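Long-range contacts in 231aa long hypothetical protein-L-isoaspartate O-methyltransferase (Sulfolobus tokodaii, PDB 1VBF), which probably methylates L-isoaspartyl residues of damaged proteins, taking the methyl group from S-adenosyl-L-methionine, as a step in their repair or degradation: residues A19-L29 and I81-I91; Y36-A44 and N52-I60. One frame throughout, in Å; residues are numbered along the deposited sequence.

Interaction 1: A19-L29 and I81-I91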
ATOM      1  N   ALA B  19      14.371   5.154 -43.830  1.00 34.19           N
ATOM      2  CA  ALA B  19      13.020   4.605 -43.754  1.00 31.17           C
ATOM      3  C   ALA B  19      12.133   5.545 -42.895  1.00 30.15           C
ATOM      4  O   ALA B  19      11.010   5.892 -43.275  1.00 27.82           O
ATOM      5  CB  ALA B  19      13.073   3.217 -43.157  1.00 28.35           C
ATOM      6  N   PHE B  20      12.666   5.983 -41.750  1.00 29.10           N
ATOM      7  CA  PHE B  20      11.946   6.878 -40.855  1.00 28.17           C
ATOM      8  C   PHE B  20      11.553   8.196 -41.526  1.00 28.89           C
ATOM      9  O   PHE B  20      10.465   8.733 -41.287  1.00 25.98           O
ATOM     10  CB  PHE B  20      12.773   7.192 -39.603  1.00 26.16           C
ATOM     11  CG  PHE B  20      12.032   8.059 -38.607  1.00 26.21           C
ATOM     12  CD1 PHE B  20      10.869   7.594 -37.979  1.00 23.81           C
ATOM     13  CD2 PHE B  20      12.430   9.371 -38.374  1.00 24.46           C
ATOM     14  CE1 PHE B  20      10.126   8.418 -37.155  1.00 22.27           C
ATOM     15  CE2 PHE B  20      11.686  10.199 -37.552  1.00 24.24           C
ATOM     16  CZ  PHE B  20      10.538   9.727 -36.944  1.00 23.54           C
ATOM     17  N   ASN B  21      12.453   8.731 -42.346  1.00 30.31           N
ATOM     18  CA  ASN B  21      12.154   9.969 -43.017  1.00 33.23           C
ATOM     19  C   ASN B  21      11.087   9.792 -44.092  1.00 34.12           C
ATOM     20  O   ASN B  21      10.188  10.616 -44.229  1.00 34.75           O
ATOM     21  CB  ASN B  21      13.398  10.564 -43.651  1.00 36.06           C
ATOM     22  CG  ASN B  21      13.290  12.064 -43.801  1.00 39.46           C
ATOM     23  OD1 ASN B  21      14.097  12.803 -43.258  1.00 46.17           O
ATOM     24  ND2 ASN B  21      12.284  12.520 -44.518  1.00 40.39           N
ATOM     25  N   LYS B  22      11.168   8.689 -44.823  1.00 35.03           N
ATOM     26  CA  LYS B  22      10.232   8.388 -45.909  1.00 36.33           C
ATOM     27  C   LYS B  22       8.780   7.935 -45.571  1.00 35.96           C
ATOM     28  O   LYS B  22       7.830   8.466 -46.138  1.00 34.00           O
ATOM     29  CB  LYS B  22      10.899   7.360 -46.829  1.00 37.47           C
ATOM     30  CG  LYS B  22      10.006   6.815 -47.908  1.00 39.73           C
ATOM     31  CD  LYS B  22      10.680   5.650 -48.601  1.00 41.57           C
ATOM     32  CE  LYS B  22       9.698   4.880 -49.475  1.00 42.21           C
ATOM     33  NZ  LYS B  22      10.384   3.742 -50.151  1.00 43.86           N
ATOM     34  N   VAL B  23       8.609   6.966 -44.665  1.00 35.14           N
ATOM     35  CA  VAL B  23       7.273   6.462 -44.320  1.00 35.40           C
ATOM     36  C   VAL B  23       6.409   7.472 -43.561  1.00 36.59           C
ATOM     37  O   VAL B  23       6.782   7.974 -42.506  1.00 36.72           O
ATOM     38  CB  VAL B  23       7.369   5.124 -43.507  1.00 35.31           C
ATOM     39  CG1 VAL B  23       5.982   4.628 -43.124  1.00 33.44           C
ATOM     40  CG2 VAL B  23       8.100   4.057 -44.332  1.00 33.05           C
ATOM     41  N   ASP B  24       5.242   7.766 -44.107  1.00 38.67           N
ATOM     42  CA  ASP B  24       4.356   8.739 -43.488  1.00 41.28           C
ATOM     43  C   ASP B  24       3.482   8.076 -42.436  1.00 41.10           C
ATOM     44  O   ASP B  24       2.473   7.456 -42.762  1.00 41.58           O
ATOM     45  CB  ASP B  24       3.496   9.416 -44.567  1.00 43.04           C
ATOM     46  CG  ASP B  24       2.561  10.468 -43.999  1.00 45.24           C
ATOM     47  OD1 ASP B  24       2.688  10.777 -42.794  1.00 46.97           O
ATOM     48  OD2 ASP B  24       1.704  10.989 -44.752  1.00 46.13           O
ATOM     49  N   ARG B  25       3.869   8.226 -41.174  1.00 40.25           N
ATOM     50  CA  ARG B  25       3.142   7.622 -40.062  1.00 39.57           C
ATOM     51  C   ARG B  25       1.668   8.049 -39.917  1.00 38.05           C
ATOM     52  O   ARG B  25       0.870   7.355 -39.302  1.00 36.70           O
ATOM     53  CB  ARG B  25       3.922   7.872 -38.762  1.00 40.71           C
ATOM     54  CG  ARG B  25       3.321   7.237 -37.514  1.00 42.11           C
ATOM     55  CD  ARG B  25       4.357   7.159 -36.390  1.00 43.22           C
ATOM     56  NE  ARG B  25       3.803   6.618 -35.145  1.00 44.33           N
ATOM     57  CZ  ARG B  25       3.465   7.345 -34.081  1.00 44.06           C
ATOM     58  NH1 ARG B  25       3.628   8.657 -34.091  1.00 43.78           N
ATOM     59  NH2 ARG B  25       2.947   6.762 -33.008  1.00 45.08           N
ATOM     60  N   SER B  26       1.278   9.174 -40.482  1.00 37.58           N
ATOM     61  CA  SER B  26      -0.117   9.560 -40.349  1.00 39.91           C
ATOM     62  C   SER B  26      -0.986   8.631 -41.208  1.00 40.06           C
ATOM     63  O   SER B  26      -2.213   8.546 -41.027  1.00 39.61           O
ATOM     64  CB  SER B  26      -0.304  11.013 -40.773  1.00 40.45           C
ATOM     65  OG  SER B  26       0.173  11.197 -42.086  1.00 43.53           O
ATOM     66  N   LEU B  27      -0.339   7.934 -42.139  1.00 39.36           N
ATOM     67  CA  LEU B  27      -1.026   7.002 -43.022  1.00 39.07           C
ATOM     68  C   LEU B  27      -1.429   5.704 -42.316  1.00 40.42           C
ATOM     69  O   LEU B  27      -2.190   4.898 -42.866  1.00 43.72           O
ATOM     70  CB  LEU B  27      -0.155   6.679 -44.242  1.00 37.60           C
ATOM     71  CG  LEU B  27      -0.415   7.407 -45.581  1.00 37.95           C
ATOM     72  CD1 LEU B  27      -1.037   8.800 -45.384  1.00 34.17           C
ATOM     73  CD2 LEU B  27       0.916   7.505 -46.331  1.00 36.19           C
ATOM     74  N   PHE B  28      -0.931   5.478 -41.107  1.00 37.41           N
ATOM     75  CA  PHE B  28      -1.315   4.273 -40.418  1.00 34.51           C
ATOM     76  C   PHE B  28      -2.127   4.614 -39.196  1.00 36.30           C
ATOM     77  O   PHE B  28      -2.602   3.719 -38.501  1.00 36.54           O
ATOM     78  CB  PHE B  28      -0.100   3.484 -40.001  1.00 32.70           C
ATOM     79  CG  PHE B  28       0.805   3.129 -41.124  1.00 30.31           C
ATOM     80  CD1 PHE B  28       1.609   4.098 -41.712  1.00 27.72           C
ATOM     81  CD2 PHE B  28       0.912   1.808 -41.556  1.00 29.07           C
ATOM     82  CE1 PHE B  28       2.512   3.757 -42.717  1.00 26.10           C
ATOM     83  CE2 PHE B  28       1.811   1.459 -42.560  1.00 28.07           C
ATOM     84  CZ  PHE B  28       2.620   2.439 -43.139  1.00 26.10           C
ATOM     85  N   LEU B  29      -2.285   5.909 -38.934  1.00 37.61           N
ATOM     86  CA  LEU B  29      -3.056   6.374 -37.784  1.00 39.37           C
ATOM     87  C   LEU B  29      -4.473   6.794 -38.163  1.00 40.56           C
ATOM     88  O   LEU B  29      -4.684   7.363 -39.236  1.00 41.45           O
ATOM     89  CB  LEU B  29      -2.333   7.547 -37.122  1.00 38.45           C
ATOM     90  CG  LEU B  29      -1.018   7.229 -36.404  1.00 39.36           C
ATOM     91  CD1 LEU B  29      -0.300   8.525 -36.070  1.00 39.81           C
ATOM     92  CD2 LEU B  29      -1.277   6.410 -35.130  1.00 37.78           C
ATOM     93  N   ILE B  81      -0.930  -1.411 -35.911  1.00 34.16           N
ATOM     94  CA  ILE B  81      -1.324  -0.590 -37.051  1.00 32.41           C
ATOM     95  C   ILE B  81      -0.387  -0.675 -38.245  1.00 32.25           C
ATOM     96  O   ILE B  81      -0.568   0.034 -39.213  1.00 33.58           O
ATOM     97  CB  ILE B  81      -1.476   0.887 -36.656  1.00 31.49           C
ATOM     98  CG1 ILE B  81      -0.106   1.489 -36.336  1.00 32.93           C
ATOM     99  CG2 ILE B  81      -2.403   1.009 -35.468  1.00 30.72           C
ATOM    100  CD1 ILE B  81      -0.141   2.994 -36.105  1.00 30.69           C
ATOM    101  N   GLY B  82       0.629  -1.521 -38.174  1.00 32.79           N
ATOM    102  CA  GLY B  82       1.527  -1.689 -39.308  1.00 32.96           C
ATOM    103  C   GLY B  82       2.643  -0.701 -39.561  1.00 34.79           C
ATOM    104  O   GLY B  82       3.494  -0.964 -40.415  1.00 35.94           O
ATOM    105  N   TYR B  83       2.666   0.421 -38.839  1.00 35.35           N
ATOM    106  CA  TYR B  83       3.718   1.426 -39.023  1.00 33.76           C
ATOM    107  C   TYR B  83       5.166   0.940 -38.796  1.00 33.31           C
ATOM    108  O   TYR B  83       6.066   1.213 -39.612  1.00 31.53           O
ATOM    109  CB  TYR B  83       3.460   2.625 -38.127  1.00 33.36           C
ATOM    110  CG  TYR B  83       4.601   3.599 -38.144  1.00 32.54           C
ATOM    111  CD1 TYR B  83       4.860   4.373 -39.271  1.00 36.52           C
ATOM    112  CD2 TYR B  83       5.470   3.697 -37.073  1.00 34.02           C
ATOM    113  CE1 TYR B  83       5.983   5.243 -39.337  1.00 37.72           C
ATOM    114  CE2 TYR B  83       6.608   4.557 -37.118  1.00 37.95           C
ATOM    115  CZ  TYR B  83       6.856   5.328 -38.252  1.00 37.41           C
ATOM    116  OH  TYR B  83       7.949   6.181 -38.295  1.00 34.21           O
ATOM    117  N   TYR B  84       5.416   0.240 -37.696  1.00 31.15           N
ATOM    118  CA  TYR B  84       6.777  -0.226 -37.481  1.00 32.36           C
ATOM    119  C   TYR B  84       7.073  -1.364 -38.460  1.00 32.51           C
ATOM    120  O   TYR B  84       8.238  -1.625 -38.802  1.00 31.42           O
ATOM    121  CB  TYR B  84       7.001  -0.689 -36.027  1.00 32.57           C
ATOM    122  CG  TYR B  84       6.848   0.415 -35.007  1.00 33.71           C
ATOM    123  CD1 TYR B  84       5.750   0.453 -34.165  1.00 33.61           C
ATOM    124  CD2 TYR B  84       7.773   1.459 -34.927  1.00 35.25           C
ATOM    125  CE1 TYR B  84       5.558   1.480 -33.286  1.00 34.52           C
ATOM    126  CE2 TYR B  84       7.590   2.510 -34.033  1.00 35.22           C
ATOM    127  CZ  TYR B  84       6.478   2.508 -33.218  1.00 36.18           C
ATOM    128  OH  TYR B  84       6.284   3.529 -32.325  1.00 37.96           O
ATOM    129  N   THR B  85       6.007  -2.025 -38.914  1.00 31.40           N
ATOM    130  CA  THR B  85       6.155  -3.118 -39.852  1.00 31.23           C
ATOM    131  C   THR B  85       6.689  -2.481 -41.132  1.00 30.95           C
ATOM    132  O   THR B  85       7.713  -2.917 -41.658  1.00 30.50           O
ATOM    133  CB  THR B  85       4.814  -3.828 -40.114  1.00 32.83           C
ATOM    134  OG1 THR B  85       4.081  -3.927 -38.890  1.00 34.99           O
ATOM    135  CG2 THR B  85       5.056  -5.242 -40.654  1.00 30.97           C
ATOM    136  N   ALA B  86       6.016  -1.438 -41.618  1.00 29.92           N
ATOM    137  CA  ALA B  86       6.478  -0.723 -42.811  1.00 30.55           C
ATOM    138  C   ALA B  86       7.975  -0.316 -42.733  1.00 31.30           C
ATOM    139  O   ALA B  86       8.732  -0.611 -43.655  1.00 33.87           O
ATOM    140  CB  ALA B  86       5.618   0.514 -43.052  1.00 28.83           C
ATOM    141  N   LEU B  87       8.401   0.354 -41.655  1.00 29.77           N
ATOM    142  CA  LEU B  87       9.801   0.767 -41.507  1.00 27.42           C
ATOM    143  C   LEU B  87      10.792  -0.389 -41.619  1.00 28.48           C
ATOM    144  O   LEU B  87      11.895  -0.215 -42.146  1.00 28.69           O
ATOM    145  CB  LEU B  87      10.026   1.471 -40.169  1.00 26.40           C
ATOM    146  CG  LEU B  87       9.240   2.752 -39.838  1.00 27.66           C
ATOM    147  CD1 LEU B  87       9.660   3.233 -38.456  1.00 24.37           C
ATOM    148  CD2 LEU B  87       9.488   3.849 -40.883  1.00 25.60           C
ATOM    149  N   ILE B  88      10.421  -1.569 -41.129  1.00 27.99           N
ATOM    150  CA  ILE B  88      11.310  -2.721 -41.215  1.00 27.95           C
ATOM    151  C   ILE B  88      11.352  -3.233 -42.667  1.00 30.55           C
ATOM    152  O   ILE B  88      12.421  -3.508 -43.235  1.00 31.01           O
ATOM    153  CB  ILE B  88      10.830  -3.845 -40.271  1.00 26.98           C
ATOM    154  CG1 ILE B  88      10.781  -3.317 -38.837  1.00 25.35           C
ATOM    155  CG2 ILE B  88      11.769  -5.072 -40.356  1.00 25.27           C
ATOM    156  CD1 ILE B  88      10.222  -4.298 -37.851  1.00 23.73           C
ATOM    157  N   ALA B  89      10.174  -3.352 -43.262  1.00 32.28           N
ATOM    158  CA  ALA B  89      10.037  -3.809 -44.640  1.00 33.36           C
ATOM    159  C   ALA B  89      10.910  -2.971 -45.587  1.00 34.59           C
ATOM    160  O   ALA B  89      11.491  -3.485 -46.543  1.00 35.57           O
ATOM    161  CB  ALA B  89       8.584  -3.720 -45.053  1.00 32.33           C
ATOM    162  N   GLU B  90      10.989  -1.673 -45.325  1.00 34.30           N
ATOM    163  CA  GLU B  90      11.815  -0.793 -46.136  1.00 33.45           C
ATOM    164  C   GLU B  90      13.297  -1.184 -46.110  1.00 32.14           C
ATOM    165  O   GLU B  90      13.986  -1.087 -47.109  1.00 33.81           O
ATOM    166  CB  GLU B  90      11.689   0.638 -45.632  1.00 32.75           C
ATOM    167  CG  GLU B  90      10.315   1.254 -45.789  1.00 37.64           C
ATOM    168  CD  GLU B  90      10.065   1.814 -47.185  1.00 39.90           C
ATOM    169  OE1 GLU B  90      11.051   2.161 -47.879  1.00 38.81           O
ATOM    170  OE2 GLU B  90       8.878   1.925 -47.575  1.00 40.80           O
ATOM    171  N   ILE B  91      13.779  -1.656 -44.976  1.00 29.50           N
ATOM    172  CA  ILE B  91      15.187  -1.960 -44.838  1.00 28.88           C
ATOM    173  C   ILE B  91      15.552  -3.383 -45.168  1.00 31.66           C
ATOM    174  O   ILE B  91      16.533  -3.672 -45.864  1.00 32.52           O
ATOM    175  CB  ILE B  91      15.642  -1.704 -43.357  1.00 26.76           C
ATOM    176  CG1 ILE B  91      15.312  -0.275 -42.948  1.00 24.59           C
ATOM    177  CG2 ILE B  91      17.130  -2.092 -43.149  1.00 20.74           C
ATOM    178  CD1 ILE B  91      15.365  -0.069 -41.462  1.00 26.26           C
TER
HETATM  179  O   HOH W   1       8.319   7.813 -40.548  1.00 40.64           O

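Interaction 2: Y36-A44 and N52-I60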
ATOM      1  N   TYR B  36      -0.930  13.299 -34.006  1.00 45.35           N
ATOM      2  CA  TYR B  36       0.136  12.694 -33.217  1.00 41.84           C
ATOM      3  C   TYR B  36       1.161  11.996 -34.078  1.00 40.10           C
ATOM      4  O   TYR B  36       2.000  11.287 -33.565  1.00 38.83           O
ATOM      5  CB  TYR B  36      -0.415  11.695 -32.201  1.00 40.13           C
ATOM      6  CG  TYR B  36      -1.287  12.294 -31.124  1.00 40.50           C
ATOM      7  CD1 TYR B  36      -2.594  12.677 -31.399  1.00 40.07           C
ATOM      8  CD2 TYR B  36      -0.808  12.466 -29.821  1.00 40.76           C
ATOM      9  CE1 TYR B  36      -3.404  13.216 -30.404  1.00 41.24           C
ATOM     10  CE2 TYR B  36      -1.615  13.002 -28.817  1.00 40.94           C
ATOM     11  CZ  TYR B  36      -2.910  13.372 -29.121  1.00 40.71           C
ATOM     12  OH  TYR B  36      -3.726  13.893 -28.146  1.00 42.23           O
ATOM     13  N   ALA B  37       1.087  12.177 -35.388  1.00 38.37           N
ATOM     14  CA  ALA B  37       2.052  11.531 -36.260  1.00 38.49           C
ATOM     15  C   ALA B  37       3.491  11.840 -35.801  1.00 38.53           C
ATOM     16  O   ALA B  37       4.334  10.941 -35.661  1.00 37.92           O
ATOM     17  CB  ALA B  37       1.846  11.995 -37.692  1.00 37.07           C
ATOM     18  N   TYR B  38       3.774  13.114 -35.558  1.00 38.00           N
ATOM     19  CA  TYR B  38       5.105  13.491 -35.143  1.00 37.87           C
ATOM     20  C   TYR B  38       5.144  14.498 -33.986  1.00 41.08           C
ATOM     21  O   TYR B  38       6.121  15.263 -33.831  1.00 41.90           O
ATOM     22  CB  TYR B  38       5.892  13.984 -36.358  1.00 33.91           C
ATOM     23  CG  TYR B  38       6.053  12.910 -37.405  1.00 32.74           C
ATOM     24  CD1 TYR B  38       5.107  12.747 -38.415  1.00 32.24           C
ATOM     25  CD2 TYR B  38       7.122  12.007 -37.354  1.00 32.04           C
ATOM     26  CE1 TYR B  38       5.217  11.705 -39.358  1.00 30.74           C
ATOM     27  CE2 TYR B  38       7.243  10.958 -38.287  1.00 29.72           C
ATOM     28  CZ  TYR B  38       6.284  10.813 -39.286  1.00 30.24           C
ATOM     29  OH  TYR B  38       6.379   9.768 -40.189  1.00 26.80           O
ATOM     30  N   ALA B  39       4.086  14.464 -33.162  1.00 41.82           N
ATOM     31  CA  ALA B  39       3.963  15.332 -31.986  1.00 42.10           C
ATOM     32  C   ALA B  39       3.511  14.489 -30.787  1.00 43.42           C
ATOM     33  O   ALA B  39       2.711  13.565 -30.954  1.00 46.10           O
ATOM     34  CB  ALA B  39       2.970  16.433 -32.259  1.00 40.20           C
ATOM     35  N   HIS B  40       4.007  14.802 -29.590  1.00 42.59           N
ATOM     36  CA  HIS B  40       3.651  14.038 -28.386  1.00 42.74           C
ATOM     37  C   HIS B  40       4.276  12.677 -28.525  1.00 41.03           C
ATOM     38  O   HIS B  40       3.777  11.667 -28.041  1.00 40.74           O
ATOM     39  CB  HIS B  40       2.136  13.929 -28.249  1.00 45.64           C
ATOM     40  CG  HIS B  40       1.479  15.257 -28.087  1.00 50.21           C
ATOM     41  ND1 HIS B  40       1.604  16.005 -26.935  1.00 51.30           N
ATOM     42  CD2 HIS B  40       0.809  16.033 -28.971  1.00 52.09           C
ATOM     43  CE1 HIS B  40       1.042  17.187 -27.118  1.00 53.16           C
ATOM     44  NE2 HIS B  40       0.554  17.232 -28.345  1.00 53.96           N
ATOM     45  N   THR B  41       5.417  12.701 -29.183  1.00 39.90           N
ATOM     46  CA  THR B  41       6.205  11.534 -29.486  1.00 40.32           C
ATOM     47  C   THR B  41       6.487  10.525 -28.358  1.00 40.12           C
ATOM     48  O   THR B  41       6.895   9.384 -28.616  1.00 38.26           O
ATOM     49  CB  THR B  41       7.482  12.040 -30.146  1.00 40.38           C
ATOM     50  OG1 THR B  41       7.269  12.058 -31.560  1.00 41.72           O
ATOM     51  CG2 THR B  41       8.671  11.201 -29.813  1.00 44.35           C
ATOM     52  N   HIS B  42       6.235  10.926 -27.116  1.00 40.76           N
ATOM     53  CA  HIS B  42       6.502  10.055 -25.984  1.00 40.70           C
ATOM     54  C   HIS B  42       5.272   9.326 -25.479  1.00 40.26           C
ATOM     55  O   HIS B  42       5.367   8.519 -24.565  1.00 39.85           O
ATOM     56  CB  HIS B  42       7.158  10.839 -24.833  1.00 41.84           C
ATOM     57  CG  HIS B  42       8.570  11.269 -25.108  1.00 45.00           C
ATOM     58  ND1 HIS B  42       8.879  12.371 -25.880  1.00 46.49           N
ATOM     59  CD2 HIS B  42       9.759  10.734 -24.736  1.00 46.52           C
ATOM     60  CE1 HIS B  42      10.192  12.493 -25.971  1.00 46.48           C
ATOM     61  NE2 HIS B  42      10.753  11.513 -25.287  1.00 44.38           N
ATOM     62  N   GLU B  43       4.115   9.590 -26.064  1.00 40.10           N
ATOM     63  CA  GLU B  43       2.925   8.901 -25.603  1.00 41.63           C
ATOM     64  C   GLU B  43       2.494   7.730 -26.480  1.00 41.50           C
ATOM     65  O   GLU B  43       2.751   7.708 -27.679  1.00 42.02           O
ATOM     66  CB  GLU B  43       1.763   9.853 -25.532  1.00 43.73           C
ATOM     67  CG  GLU B  43       2.002  11.079 -24.750  1.00 49.73           C
ATOM     68  CD  GLU B  43       0.795  11.974 -24.823  1.00 53.60           C
ATOM     69  OE1 GLU B  43      -0.299  11.539 -24.390  1.00 53.69           O
ATOM     70  OE2 GLU B  43       0.942  13.106 -25.334  1.00 57.58           O
ATOM     71  N   ALA B  44       1.813   6.769 -25.864  1.00 40.98           N
ATOM     72  CA  ALA B  44       1.295   5.601 -26.561  1.00 39.71           C
ATOM     73  C   ALA B  44      -0.091   6.016 -26.988  1.00 38.79           C
ATOM     74  O   ALA B  44      -0.808   6.631 -26.211  1.00 38.96           O
ATOM     75  CB  ALA B  44       1.218   4.411 -25.632  1.00 37.73           C
ATOM     76  N   ASN B  52      -2.696  -0.215 -27.332  1.00 37.86           N
ATOM     77  CA  ASN B  52      -2.042   1.013 -27.772  1.00 38.43           C
ATOM     78  C   ASN B  52      -0.912   0.788 -28.757  1.00 39.27           C
ATOM     79  O   ASN B  52      -0.450  -0.337 -28.974  1.00 41.04           O
ATOM     80  CB  ASN B  52      -1.443   1.762 -26.587  1.00 38.53           C
ATOM     81  CG  ASN B  52      -2.474   2.159 -25.554  1.00 39.82           C
ATOM     82  OD1 ASN B  52      -3.525   2.719 -25.875  1.00 40.34           O
ATOM     83  ND2 ASN B  52      -2.168   1.884 -24.292  1.00 41.83           N
ATOM     84  N   THR B  53      -0.452   1.883 -29.339  1.00 38.40           N
ATOM     85  CA  THR B  53       0.659   1.834 -30.269  1.00 38.52           C
ATOM     86  C   THR B  53       1.827   2.341 -29.466  1.00 36.94           C
ATOM     87  O   THR B  53       1.724   3.402 -28.867  1.00 36.72           O
ATOM     88  CB  THR B  53       0.493   2.821 -31.426  1.00 40.11           C
ATOM     89  OG1 THR B  53      -0.876   2.862 -31.829  1.00 44.10           O
ATOM     90  CG2 THR B  53       1.350   2.395 -32.595  1.00 39.71           C
ATOM     91  N   THR B  54       2.930   1.605 -29.450  1.00 35.96           N
ATOM     92  CA  THR B  54       4.101   2.063 -28.714  1.00 35.22           C
ATOM     93  C   THR B  54       4.431   3.520 -29.084  1.00 36.44           C
ATOM     94  O   THR B  54       4.175   3.977 -30.215  1.00 38.58           O
ATOM     95  CB  THR B  54       5.335   1.224 -29.029  1.00 33.83           C
ATOM     96  OG1 THR B  54       5.123  -0.132 -28.634  1.00 34.82           O
ATOM     97  CG2 THR B  54       6.509   1.746 -28.288  1.00 33.79           C
ATOM     98  N   ALA B  55       4.988   4.244 -28.120  1.00 34.60           N
ATOM     99  CA  ALA B  55       5.384   5.621 -28.326  1.00 32.30           C
ATOM    100  C   ALA B  55       6.443   5.647 -29.418  1.00 32.38           C
ATOM    101  O   ALA B  55       7.342   4.786 -29.457  1.00 31.56           O
ATOM    102  CB  ALA B  55       5.946   6.181 -27.059  1.00 32.49           C
ATOM    103  N   LEU B  56       6.343   6.644 -30.294  1.00 31.67           N
ATOM    104  CA  LEU B  56       7.272   6.776 -31.399  1.00 31.95           C
ATOM    105  C   LEU B  56       8.711   6.820 -30.934  1.00 33.26           C
ATOM    106  O   LEU B  56       9.587   6.180 -31.538  1.00 30.83           O
ATOM    107  CB  LEU B  56       6.986   8.035 -32.208  1.00 32.36           C
ATOM    108  CG  LEU B  56       7.039   7.957 -33.747  1.00 31.72           C
ATOM    109  CD1 LEU B  56       7.383   9.334 -34.309  1.00 31.35           C
ATOM    110  CD2 LEU B  56       8.071   6.964 -34.211  1.00 31.85           C
ATOM    111  N   ASN B  57       8.964   7.594 -29.882  1.00 34.88           N
ATOM    112  CA  ASN B  57      10.321   7.693 -29.381  1.00 36.88           C
ATOM    113  C   ASN B  57      10.812   6.313 -28.943  1.00 35.32           C
ATOM    114  O   ASN B  57      11.956   5.931 -29.193  1.00 35.08           O
ATOM    115  CB  ASN B  57      10.392   8.687 -28.228  1.00 43.95           C
ATOM    116  CG  ASN B  57      11.599   9.644 -28.352  1.00 53.16           C
ATOM    117  OD1 ASN B  57      12.769   9.219 -28.349  1.00 56.48           O
ATOM    118  ND2 ASN B  57      11.311  10.947 -28.468  1.00 57.36           N
ATOM    119  N   LEU B  58       9.940   5.545 -28.308  1.00 32.85           N
ATOM    120  CA  LEU B  58      10.328   4.221 -27.868  1.00 30.09           C
ATOM    121  C   LEU B  58      10.552   3.301 -29.067  1.00 31.04           C
ATOM    122  O   LEU B  58      11.618   2.662 -29.174  1.00 29.36           O
ATOM    123  CB  LEU B  58       9.252   3.643 -26.966  1.00 27.44           C
ATOM    124  CG  LEU B  58       9.741   3.039 -25.658  1.00 24.50           C
ATOM    125  CD1 LEU B  58       8.678   2.149 -25.155  1.00 25.51           C
ATOM    126  CD2 LEU B  58      10.986   2.219 -25.850  1.00 23.86           C
ATOM    127  N   GLY B  59       9.543   3.230 -29.951  1.00 30.85           N
ATOM    128  CA  GLY B  59       9.620   2.398 -31.152  1.00 29.65           C
ATOM    129  C   GLY B  59      10.863   2.581 -32.030  1.00 28.74           C
ATOM    130  O   GLY B  59      11.520   1.613 -32.447  1.00 27.28           O
ATOM    131  N   ILE B  60      11.197   3.831 -32.314  1.00 27.67           N
ATOM    132  CA  ILE B  60      12.361   4.118 -33.142  1.00 28.01           C
ATOM    133  C   ILE B  60      13.638   3.683 -32.431  1.00 28.81           C
ATOM    134  O   ILE B  60      14.593   3.199 -33.067  1.00 27.41           O
ATOM    135  CB  ILE B  60      12.426   5.622 -33.487  1.00 26.33           C
ATOM    136  CG1 ILE B  60      11.131   6.032 -34.191  1.00 25.16           C
ATOM    137  CG2 ILE B  60      13.612   5.905 -34.386  1.00 24.35           C
ATOM    138  CD1 ILE B  60      10.778   5.102 -35.362  1.00 20.23           C
TER
HETATM  139  O   HOH W   2       3.966   7.885 -30.040  1.00 21.96           O
HETATM  140  O   HOH W   3      -3.272   5.939 -24.800  1.00 58.97           O

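Interaction 1: A19-L29 and I81-I91
With CG set opposite the backbone N (chi1 172°), Y83 rises from the first turn of its helix between R25 and F28. R25 takes the same first torsion and runs on extended to NE, which lays its CD over the centre of the tyrosine ring, 3.5 Å from the centroid. The guanidinium passes beyond that ring, and its NH1 bonds to A37 O. F28 meets Y83 differently: CA of Y83 sits over one face of the phenylalanine, and the tyrosine turns an edge to that face in a T-shaped pair, planes 76° apart. F28 CZ reaches A86 CB at 3.6 Å, while its CD2 edge lies by the carbonyl O of I81. This packing joins helix 83-91, which follows the first strand of the Rossmann-like methyltransferase sheet, 73-77, to the end of helix 14-22 and the loop after it. At the far end of the tyrosine, the hydroxyl OH lies obliquely against F20, 3.3 Å from CD1. An alanine in place of Y83 would probably leave R25 CD without the ring beneath it and F28 without its T-shaped partner. Further along, L87 CD2 packs 3.6 Å from V23 CB, and A19 CB rests on E90 CB. E90, bent at chi2, takes K22 NZ on the syn side of OE1 at 2.8 Å in a salt bridge; Y115 OH binds OE2.

Interaction 2: Y36-A44 and N52-I60
The start of helix 56-65, just after the short hairpin of strands 45-48 and 51-53, is met here by the loop leading into that hairpin, and T41 and N57 make the central contact. N57 N donates to T41 O at 3.0 Å in a nearly straight bond, 171° at the hydrogen, though it arrives tilted 26° from the carbonyl plane. A first-turn amide of the helix is thus satisfied by the type I turn H40-E43 instead of by its own helix. The neighbouring amide, L56 N, gives its proton to a water that also donates to E43 O, so a second link runs through solvent. A55, at the N-cap position, has no polar side chain to offer; its CB lies 3.5 Å from H42 O, and its CA makes a CA-H...O contact with E43 O.

Side chains close the outer part of the contact. N57 and H42 lie alongside each other and point the same way, amide and imidazole planes 30° apart, with N57 CB over one face of the ring, 4.2 Å from the centroid. The methyl CG2 of T41 fits against the N57 side chain, 3.4 Å from its CB. On the inner side L56 CD1 reaches A37 O at 3.7 Å and the ring of Y38, whose hydroxyl is bonded to R25 N. Toward the hairpin, A44 CB packs on N52 CB at 3.9 Å, and A44 CA approaches T53 O.

Helix 4-10 covers T41 and L56 through I7, helix 14-22 sets F20 against L56, strand 45-48 continues directly from A44, and P49 of a second subunit packs on E43.

In the fold
Both segments of interaction 2 fall between the two segments of interaction 1: helix 14-22 and its following loop come first, then 36-44, the hairpin 45-48/51-53, helix 56-65, strand 73-77 and finally helix 83-91. Their centres lie about 13 Å apart, and they touch directly. R25 is one residue that joins the two contacts; at another point Y84 OH is hydrogen-bonded to T54 O, and F20 also packs on I60 of helix 56-65. Together they fasten the N-terminal segments to helix 83-91 beside the seven-stranded methyltransferase sheet; a second subunit reaches interaction 2, while interaction 1 is touched by no other chain.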